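Endoglucanase A (Clostridium longisporum, PDB 6Q1I) hydrolyses internal beta-1,4-glucosidic linkages in cellulose, lichenan and cereal beta-glucan and also acts on xylan, this chain being its family 5 glycoside hydrolase catalytic domain. Local coordinates at residues S46-W51 with V93-E98; A59-I64 with I104-Y109; V280-F285 with E301-A306. All blocks are in the same frame, centred on the assembly; numbering follows the deposited sequence.

Interaction 1. Residues S46-W51 with V93-E98; sequences SFETGW and VKRVKE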
loop_
_atom_site.group_PDB
_atom_site.type_symbol
_atom_site.label_atom_id
_atom_site.label_comp_id
_atom_site.label_asym_id
_atom_site.label_seq_id
_atom_site.Cartn_x
_atom_site.Cartn_y
_atom_site.Cartn_z
ATOM N N SER A 46 -14.084 14.357 9.134
ATOM C CA SER A 46 -14.841 13.345 9.862
ATOM C C SER A 46 -14.388 11.940 9.495
ATOM O O SER A 46 -14.449 11.028 10.325
ATOM C CB SER A 46 -16.327 13.489 9.546
ATOM O OG SER A 46 -16.782 14.788 9.862
ATOM N N PHE A 47 -13.971 11.739 8.249
ATOM C CA PHE A 47 -13.441 10.448 7.815
ATOM C C PHE A 47 -11.988 10.282 8.252
ATOM O O PHE A 47 -11.622 9.266 8.851
ATOM C CB PHE A 47 -13.538 10.358 6.293
ATOM C CG PHE A 47 -14.948 10.364 5.760
ATOM C CD1 PHE A 47 -15.586 9.169 5.447
ATOM C CD2 PHE A 47 -15.626 11.555 5.545
ATOM C CE1 PHE A 47 -16.871 9.165 4.942
ATOM C CE2 PHE A 47 -16.907 11.554 5.034
ATOM C CZ PHE A 47 -17.531 10.354 4.735
ATOM N N GLU A 48 -11.155 11.285 7.956
ATOM C CA GLU A 48 -9.725 11.229 8.241
ATOM C C GLU A 48 -9.451 10.907 9.703
ATOM O O GLU A 48 -8.508 10.164 10.015
ATOM C CB GLU A 48 -9.090 12.574 7.859
ATOM C CG GLU A 48 -7.581 12.616 8.024
ATOM C CD GLU A 48 -6.958 13.876 7.466
ATOM O OE1 GLU A 48 -7.681 14.667 6.823
ATOM O OE2 GLU A 48 -5.743 14.080 7.675
ATOM N N THR A 49 -10.254 11.468 10.616
ATOM C CA THR A 49 -10.093 11.264 12.053
ATOM C C THR A 49 -11.018 10.182 12.606
ATOM O O THR A 49 -11.043 9.964 13.819
ATOM C CB THR A 49 -10.328 12.571 12.821
ATOM O OG1 THR A 49 -11.697 12.975 12.694
ATOM C CG2 THR A 49 -9.414 13.685 12.320
ATOM N N GLY A 50 -11.756 9.482 11.743
ATOM C CA GLY A 50 -12.805 8.586 12.198
ATOM C C GLY A 50 -12.327 7.331 12.894
ATOM O O GLY A 50 -13.124 6.679 13.582
ATOM N N TRP A 51 -11.064 6.947 12.689
ATOM C CA TRP A 51 -10.466 5.814 13.390
ATOM C C TRP A 51 -9.464 6.268 14.449
ATOM O O TRP A 51 -8.576 5.502 14.844
ATOM C CB TRP A 51 -9.865 4.807 12.406
ATOM C CG TRP A 51 -10.890 3.913 11.756
ATOM C CD1 TRP A 51 -12.228 3.859 12.022
ATOM C CD2 TRP A 51 -10.649 2.939 10.738
ATOM N NE1 TRP A 51 -12.833 2.913 11.232
ATOM C CE2 TRP A 51 -11.884 2.332 10.436
ATOM C CE3 TRP A 51 -9.506 2.523 10.045
ATOM C CZ2 TRP A 51 -12.006 1.327 9.475
ATOM C CZ3 TRP A 51 -9.630 1.534 9.100
ATOM C CH2 TRP A 51 -10.870 0.949 8.821
ATOM N N VAL A 93 -11.779 15.271 -2.599
ATOM C CA VAL A 93 -10.651 15.311 -3.524
ATOM C C VAL A 93 -9.658 16.389 -3.106
ATOM O O VAL A 93 -8.442 16.178 -3.144
ATOM C CB VAL A 93 -11.149 15.513 -4.967
ATOM C CG1 VAL A 93 -9.975 15.691 -5.925
ATOM C CG2 VAL A 93 -12.014 14.346 -5.387
ATOM N N LYS A 94 -10.160 17.562 -2.713
ATOM C CA LYS A 94 -9.278 18.654 -2.306
ATOM C C LYS A 94 -8.427 18.275 -1.092
ATOM O O LYS A 94 -7.246 18.640 -1.016
ATOM C CB LYS A 94 -10.124 19.895 -2.010
ATOM C CG LYS A 94 -9.357 21.147 -1.660
ATOM C CD LYS A 94 -10.290 22.356 -1.547
ATOM C CE LYS A 94 -9.494 23.648 -1.419
ATOM N NZ LYS A 94 -10.199 24.800 -2.039
ATOM N N ARG A 95 -9.005 17.549 -0.130
ATOM C CA ARG A 95 -8.234 17.158 1.051
ATOM C C ARG A 95 -7.185 16.105 0.706
ATOM O O ARG A 95 -6.037 16.195 1.155
ATOM C CB ARG A 95 -9.160 16.665 2.160
ATOM C CG ARG A 95 -8.418 16.186 3.408
ATOM C CD ARG A 95 -7.603 17.299 4.064
ATOM N NE ARG A 95 -6.819 16.774 5.173
ATOM C CZ ARG A 95 -5.726 17.338 5.669
ATOM N NH1 ARG A 95 -5.282 18.499 5.199
ATOM N NH2 ARG A 95 -5.077 16.721 6.646
ATOM N N VAL A 96 -7.553 15.101 -0.092
ATOM C CA VAL A 96 -6.568 14.119 -0.536
ATOM C C VAL A 96 -5.420 14.825 -1.248
ATOM O O VAL A 96 -4.244 14.547 -0.995
ATOM C CB VAL A 96 -7.218 13.044 -1.426
ATOM C CG1 VAL A 96 -6.163 12.079 -1.938
ATOM C CG2 VAL A 96 -8.324 12.267 -0.681
ATOM N N LYS A 97 -5.755 15.771 -2.137
ATOM C CA LYS A 97 -4.730 16.502 -2.873
ATOM C C LYS A 97 -3.807 17.278 -1.939
ATOM O O LYS A 97 -2.597 17.345 -2.174
ATOM C CB LYS A 97 -5.387 17.439 -3.889
ATOM C CG LYS A 97 -4.402 18.261 -4.683
ATOM C CD LYS A 97 -5.049 18.984 -5.844
ATOM C CE LYS A 97 -5.277 18.036 -7.014
ATOM N NZ LYS A 97 -5.723 18.760 -8.242
ATOM N N GLU A 98 -4.354 17.899 -0.890
ATOM C CA GLU A 98 -3.499 18.642 0.031
ATOM C C GLU A 98 -2.495 17.721 0.724
ATOM O O GLU A 98 -1.320 18.081 0.885
ATOM C CB GLU A 98 -4.350 19.416 1.042
ATOM C CG GLU A 98 -3.539 20.296 2.021
ATOM C CD GLU A 98 -3.034 21.632 1.444
ATOM O OE1 GLU A 98 -3.204 21.903 0.244
ATOM O OE2 GLU A 98 -2.451 22.428 2.216
#

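Interaction 2. Residues A59-I64 with I104-Y109; sequences AMIDKI and IADDLY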
loop_
_atom_site.group_PDB
_atom_site.type_symbol
_atom_site.label_atom_id
_atom_site.label_comp_id
_atom_site.label_asym_id
_atom_site.label_seq_id
_atom_site.Cartn_x
_atom_site.Cartn_y
_atom_site.Cartn_z
ATOM N N ALA A 59 3.885 18.928 9.077
ATOM C CA ALA A 59 4.959 18.622 10.016
ATOM C C ALA A 59 5.115 17.120 10.231
ATOM O O ALA A 59 6.235 16.640 10.435
ATOM C CB ALA A 59 4.716 19.339 11.343
ATOM N N MET A 60 4.018 16.359 10.201
ATOM C CA MET A 60 4.144 14.907 10.307
ATOM C C MET A 60 4.882 14.337 9.105
ATOM O O MET A 60 5.769 13.486 9.250
ATOM C CB MET A 60 2.761 14.265 10.396
ATOM C CG MET A 60 1.974 14.636 11.617
ATOM S SD MET A 60 0.270 14.094 11.466
ATOM C CE MET A 60 -0.490 14.978 12.819
ATOM N N ILE A 61 4.523 14.802 7.910
ATOM C CA ILE A 61 5.173 14.348 6.687
ATOM C C ILE A 61 6.648 14.734 6.692
ATOM O O ILE A 61 7.514 13.939 6.305
ATOM C CB ILE A 61 4.424 14.920 5.467
ATOM C CG1 ILE A 61 2.952 14.490 5.482
ATOM C CG2 ILE A 61 5.121 14.509 4.168
ATOM C CD1 ILE A 61 2.712 12.995 5.591
ATOM N N ASP A 62 6.955 15.963 7.127
ATOM C CA ASP A 62 8.339 16.407 7.224
ATOM C C ASP A 62 9.155 15.472 8.109
ATOM O O ASP A 62 10.319 15.190 7.812
ATOM C CB ASP A 62 8.413 17.806 7.836
ATOM C CG ASP A 62 7.786 18.900 6.982
ATOM O OD1 ASP A 62 7.535 18.739 5.768
ATOM O OD2 ASP A 62 7.590 19.993 7.569
ATOM N N LYS A 63 8.577 15.023 9.228
ATOM C CA LYS A 63 9.294 14.126 10.127
ATOM C C LYS A 63 9.671 12.827 9.422
ATOM O O LYS A 63 10.784 12.319 9.592
ATOM C CB LYS A 63 8.420 13.846 11.348
ATOM C CG LYS A 63 9.105 13.084 12.452
ATOM C CD LYS A 63 9.894 13.995 13.374
ATOM C CE LYS A 63 10.610 13.169 14.414
ATOM N NZ LYS A 63 11.173 14.006 15.484
ATOM N N ILE A 64 8.751 12.277 8.627
ATOM C CA ILE A 64 9.013 11.050 7.878
ATOM C C ILE A 64 10.112 11.274 6.841
ATOM O O ILE A 64 11.064 10.488 6.738
ATOM C CB ILE A 64 7.701 10.555 7.242
ATOM C CG1 ILE A 64 6.680 10.206 8.324
ATOM C CG2 ILE A 64 7.934 9.366 6.308
ATOM C CD1 ILE A 64 7.146 9.180 9.327
ATOM N N ILE A 104 4.624 15.424 -1.920
ATOM C CA ILE A 104 5.319 15.770 -3.157
ATOM C C ILE A 104 6.231 16.965 -2.929
ATOM O O ILE A 104 7.366 16.996 -3.411
ATOM C CB ILE A 104 4.319 16.027 -4.301
ATOM C CG1 ILE A 104 3.526 14.759 -4.652
ATOM C CG2 ILE A 104 5.032 16.594 -5.542
ATOM C CD1 ILE A 104 4.300 13.673 -5.358
ATOM N N ALA A 105 5.751 17.964 -2.178
ATOM C CA ALA A 105 6.577 19.118 -1.840
ATOM C C ALA A 105 7.857 18.696 -1.130
ATOM O O ALA A 105 8.912 19.312 -1.327
ATOM C CB ALA A 105 5.783 20.081 -0.948
ATOM N N ASP A 106 7.789 17.641 -0.316
ATOM C CA ASP A 106 8.947 17.148 0.424
ATOM C C ASP A 106 9.827 16.213 -0.395
ATOM O O ASP A 106 10.691 15.539 0.175
ATOM C CB ASP A 106 8.489 16.452 1.710
ATOM C CG ASP A 106 8.180 17.428 2.820
ATOM O OD1 ASP A 106 8.264 18.661 2.595
ATOM O OD2 ASP A 106 7.855 16.956 3.929
ATOM N N ASP A 107 9.627 16.153 -1.710
ATOM C CA ASP A 107 10.481 15.370 -2.607
ATOM C C ASP A 107 10.345 13.866 -2.385
ATOM O O ASP A 107 11.272 13.109 -2.652
ATOM C CB ASP A 107 11.951 15.807 -2.522
ATOM C CG ASP A 107 12.749 15.398 -3.735
ATOM O OD1 ASP A 107 12.146 15.298 -4.822
ATOM O OD2 ASP A 107 13.975 15.177 -3.603
ATOM N N LEU A 108 9.182 13.421 -1.926
ATOM C CA LEU A 108 8.905 12.007 -1.735
ATOM C C LEU A 108 8.229 11.424 -2.970
ATOM O O LEU A 108 7.512 12.124 -3.697
ATOM C CB LEU A 108 7.968 11.822 -0.535
ATOM C CG LEU A 108 8.558 12.231 0.815
ATOM C CD1 LEU A 108 7.467 12.412 1.841
ATOM C CD2 LEU A 108 9.560 11.184 1.298
ATOM N N TYR A 109 8.467 10.131 -3.210
ATOM C CA TYR A 109 7.552 9.357 -4.042
ATOM C C TYR A 109 6.269 9.146 -3.253
ATOM O O TYR A 109 6.299 8.973 -2.031
ATOM C CB TYR A 109 8.162 7.997 -4.435
ATOM C CG TYR A 109 9.375 8.176 -5.304
ATOM C CD1 TYR A 109 10.640 8.284 -4.747
ATOM C CD2 TYR A 109 9.251 8.321 -6.677
ATOM C CE1 TYR A 109 11.752 8.522 -5.533
ATOM C CE2 TYR A 109 10.355 8.551 -7.471
ATOM C CZ TYR A 109 11.604 8.650 -6.899
ATOM O OH TYR A 109 12.701 8.889 -7.705
#

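Interaction 3. Residues V280-F285 with E301-A306; sequences VVIGQF and EYYVTA. Unlike the reference sequence in segment 280-285: Gln284 (reference Glu).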
loop_
_atom_site.group_PDB
_atom_site.type_symbol
_atom_site.label_atom_id
_atom_site.label_comp_id
_atom_site.label_asym_id
_atom_site.label_seq_id
_atom_site.Cartn_x
_atom_site.Cartn_y
_atom_site.Cartn_z
ATOM N N VAL A 280 8.391 -5.103 -8.734
ATOM C CA VAL A 280 7.491 -5.351 -7.615
ATOM C C VAL A 280 7.795 -4.372 -6.487
ATOM O O VAL A 280 8.959 -4.064 -6.206
ATOM C CB VAL A 280 7.546 -6.827 -7.145
ATOM C CG1 VAL A 280 8.964 -7.246 -6.757
ATOM C CG2 VAL A 280 6.567 -7.080 -6.010
ATOM N N VAL A 281 6.739 -3.882 -5.843
ATOM C CA VAL A 281 6.830 -3.060 -4.643
ATOM C C VAL A 281 6.077 -3.780 -3.534
ATOM O O VAL A 281 4.936 -4.213 -3.730
ATOM C CB VAL A 281 6.230 -1.661 -4.875
ATOM C CG1 VAL A 281 5.980 -0.933 -3.550
ATOM C CG2 VAL A 281 7.112 -0.832 -5.804
ATOM N N ILE A 282 6.706 -3.891 -2.369
ATOM C CA ILE A 282 6.048 -4.388 -1.164
ATOM C C ILE A 282 5.402 -3.169 -0.505
ATOM O O ILE A 282 6.053 -2.409 0.221
ATOM C CB ILE A 282 7.026 -5.108 -0.234
ATOM C CG1 ILE A 282 7.604 -6.344 -0.926
ATOM C CG2 ILE A 282 6.332 -5.513 1.056
ATOM C CD1 ILE A 282 8.777 -6.975 -0.210
ATOM N N GLY A 283 4.110 -2.960 -0.777
ATOM C CA GLY A 283 3.451 -1.741 -0.350
ATOM C C GLY A 283 3.035 -1.702 1.099
ATOM O O GLY A 283 2.670 -0.628 1.592
ATOM N N GLN A 284 3.077 -2.846 1.784
ATOM C CA GLN A 284 2.852 -2.927 3.225
ATOM C C GLN A 284 3.715 -4.039 3.796
ATOM O O GLN A 284 3.716 -5.157 3.269
ATOM C CB GLN A 284 1.389 -3.236 3.583
ATOM C CG GLN A 284 0.375 -2.199 3.119
ATOM C CD GLN A 284 -1.069 -2.473 3.518
ATOM O OE1 GLN A 284 -1.991 -1.873 2.982
ATOM N NE2 GLN A 284 -1.262 -3.346 4.469
ATOM N N PHE A 285 4.413 -3.737 4.890
ATOM C CA PHE A 285 5.041 -4.728 5.758
ATOM C C PHE A 285 5.136 -4.109 7.146
ATOM O O PHE A 285 4.791 -2.943 7.348
ATOM C CB PHE A 285 6.400 -5.218 5.228
ATOM C CG PHE A 285 7.562 -4.298 5.516
ATOM C CD1 PHE A 285 7.639 -3.042 4.944
ATOM C CD2 PHE A 285 8.605 -4.717 6.324
ATOM C CE1 PHE A 285 8.723 -2.199 5.199
ATOM C CE2 PHE A 285 9.687 -3.881 6.578
ATOM C CZ PHE A 285 9.744 -2.628 6.008
ATOM N N GLU A 301 15.639 -4.201 9.995
ATOM C CA GLU A 301 16.870 -3.931 9.261
ATOM C C GLU A 301 17.118 -5.001 8.209
ATOM O O GLU A 301 17.452 -4.693 7.060
ATOM C CB GLU A 301 18.082 -3.844 10.190
ATOM C CG GLU A 301 19.340 -3.520 9.380
ATOM C CD GLU A 301 20.623 -3.500 10.176
ATOM O OE1 GLU A 301 20.576 -3.618 11.415
ATOM O OE2 GLU A 301 21.688 -3.354 9.543
ATOM N N TYR A 302 16.968 -6.269 8.587
ATOM C CA TYR A 302 17.274 -7.338 7.647
ATOM C C TYR A 302 16.324 -7.297 6.460
ATOM O O TYR A 302 16.744 -7.451 5.307
ATOM C CB TYR A 302 17.200 -8.697 8.339
ATOM C CG TYR A 302 17.821 -9.775 7.487
ATOM C CD1 TYR A 302 19.171 -10.080 7.614
ATOM C CD2 TYR A 302 17.085 -10.455 6.525
ATOM C CE1 TYR A 302 19.757 -11.035 6.829
ATOM C CE2 TYR A 302 17.673 -11.424 5.735
ATOM C CZ TYR A 302 19.011 -11.698 5.893
ATOM O OH TYR A 302 19.634 -12.651 5.125
ATOM N N TYR A 303 15.038 -7.073 6.730
ATOM C CA TYR A 303 14.031 -7.017 5.678
ATOM C C TYR A 303 14.350 -5.923 4.670
ATOM O O TYR A 303 14.371 -6.170 3.461
ATOM C CB TYR A 303 12.670 -6.800 6.340
ATOM C CG TYR A 303 11.427 -7.052 5.510
ATOM C CD1 TYR A 303 11.201 -6.390 4.304
ATOM C CD2 TYR A 303 10.430 -7.900 5.978
ATOM C CE1 TYR A 303 10.047 -6.596 3.578
ATOM C CE2 TYR A 303 9.260 -8.098 5.261
ATOM C CZ TYR A 303 9.081 -7.456 4.055
ATOM O OH TYR A 303 7.929 -7.643 3.319
ATOM N N VAL A 304 14.602 -4.702 5.145
ATOM C CA VAL A 304 14.881 -3.605 4.224
ATOM C C VAL A 304 16.164 -3.864 3.444
ATOM O O VAL A 304 16.225 -3.617 2.239
ATOM C CB VAL A 304 14.914 -2.254 4.964
ATOM C CG1 VAL A 304 15.320 -1.154 4.015
ATOM C CG2 VAL A 304 13.559 -1.947 5.579
ATOM N N THR A 305 17.215 -4.345 4.113
ATOM C CA THR A 305 18.465 -4.633 3.411
ATOM C C THR A 305 18.245 -5.677 2.324
ATOM O O THR A 305 18.669 -5.500 1.179
ATOM C CB THR A 305 19.539 -5.128 4.389
ATOM O OG1 THR A 305 19.793 -4.144 5.397
ATOM C CG2 THR A 305 20.846 -5.402 3.656
ATOM N N ALA A 306 17.556 -6.764 2.663
ATOM C CA ALA A 306 17.348 -7.849 1.713
ATOM C C ALA A 306 16.477 -7.403 0.547
ATOM O O ALA A 306 16.735 -7.753 -0.611
ATOM C CB ALA A 306 16.705 -9.037 2.426
#

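Interaction 1. Residues S46-W51 with V93-E98
Glu48 and Arg95 meet in a two-pronged salt bridge that makes up the whole of this contact. The guanidinium presents its side to the carboxylate, so that two N-H groups point at two oxygens. NE of Arg95 donates to OE1 of Glu48 at 2.8 Å, with an angle of 162° at the hydrogen, and NH2 of Arg95 donates to OE2 of Glu48 at 2.9 Å, nearly straight at 170°. Both oxygens accept through their syn lone pairs, and the two planes are nearly coplanar, only 21° apart, so the pair is close to the flat arrangement in which each donor faces a lone pair directly.

The residues sit on the outside of the catalytic (beta/alpha)8 barrel: Glu48 is the last residue of the short helix 44-48, and Arg95 lies on helix 90-105, one of the helices that surround the strands. Their CA atoms are 9.4 Å apart, a gap that these two long side chains span. Glu48 reaches across it extended, with CG anti to the backbone N, whereas the Arg95 chain bends at its second torsion, which turns the NE side of the guanidinium to the acid.

Thr56 ties both partners to the loop ahead of helix 58-67. Its OG1 is hydrogen-bonded to OE2 of Glu48, and its carbonyl oxygen takes a second bond from NH2 of Arg95. Glu48 is buried, and its charge is thus met by three bonds, two on OE2 and one on OE1. NH1 of Arg95 has a weak hydrogen bond with the hydroxyl of Tyr102, one of the residues farther along helix 90-105.

Interaction 2. Residues A59-I64 with I104-Y109
Asp62 and Asp106 bring their carboxylates together where helix 58-67 passes the end of helix 90-105, two of the outer helices of the (beta/alpha)8 barrel. OD1 of Asp62 lies 2.6 Å from OD2 of Asp106. The side chains cross at about a right angle, with the carboxylate planes 36° apart.

Beneath this polar pair the contact is apolar. CG2 of Ile61 packs against CD1 of Leu108 at 3.9 Å, and the same methyl lies 3.7 Å from OD2 of Asp106. Ile61 places CG2 there because this branch stands anti to the backbone N, while CG1 stands beside the backbone N (chi1 -58°); the side chain also touches Tyr102 and Cys103 of helix 90-105. Branched aliphatic residues suit this level, since Ile61, Ile64 and Leu108 all also touch Ile72 of strand 71-74.

One shell out, Lys58 bridges the acids: its NZ makes salt bridges to OD1 of Asp62 and OD1 of Asp106, and its positive charge would offset part of the negative charge gathered here. The backbone that carries Asp106 is set by a Schellman motif ending helix 90-105. Asp107 is its C-prime residue, with a positive phi of 68°, and the chain then turns inward through Leu108 to strand 109-113. Two backbone bonds close the motif, from Leu108 N to Cys103 O and from Asp107 N to Ile104 O, the latter 3.0 Å long.

Interaction 3. Residues V280-F285 with E301-A306
Phe285 and Tyr303 stack face to face between strand 280-285 and helix 293-309, the first two elements of a beta-alpha-beta unit of the (beta/alpha)8 barrel that strand 314-318 completes. The helix segment runs back against the strand at 154°, their axes 12.0 Å apart, a gap well suited to large aromatic side chains.

In the stack the ring centroids are 4.2 Å apart and the planes tilted by 29°. The side chains slide past each other in opposite directions, which lays CD2 of Phe285 over the centre of the Tyr303 ring. Phe285 reaches this place with CG between the backbone N and the carbonyl carbon (chi1 81°). Trp316 meets the Phe285 ring edge-to-face.

Aliphatic contacts complete the packing. CD1 of Ile282 lies 4.0 Å from CE1 of Tyr303, and CG2 of Val304 lies 3.9 Å from CZ of Phe285. Val304 and Phe285 both also touch Cys314 of the next strand.

The hydroxyl of the buried Tyr303 is hydrogen-bonded to the carbonyl oxygen of Ala235, just past the neighbouring strand 229-234. Gln284, changed here from the glutamate that is probably the nucleophile, points away from the helix; its OE1 bonds to Arg73. Its neighbour Phe285 faces the helix, with CB 3.4 Å from OH of Tyr303.

Interaction 3 is fully buried, its centre about 12 Å from the centre of the chain, whereas interactions 1 and 2 are partly buried, their centres each about 17 Å from it. The outer two share helix 90-105, which meets helix 44-48 through Arg95 in its first half, and helix 58-67 around its C-terminal end; their segments alternate along the chain, and their centres lie about 17 Å apart. Interaction 1 is wholly an ion pair, whereas interaction 2 sets two acids beside a lysine over an apolar layer. Interaction 3 joins a barrel strand to its own following helix through aromatic and aliphatic groups, and alone includes an active-site position. It lies across the chain's centre from interaction 1.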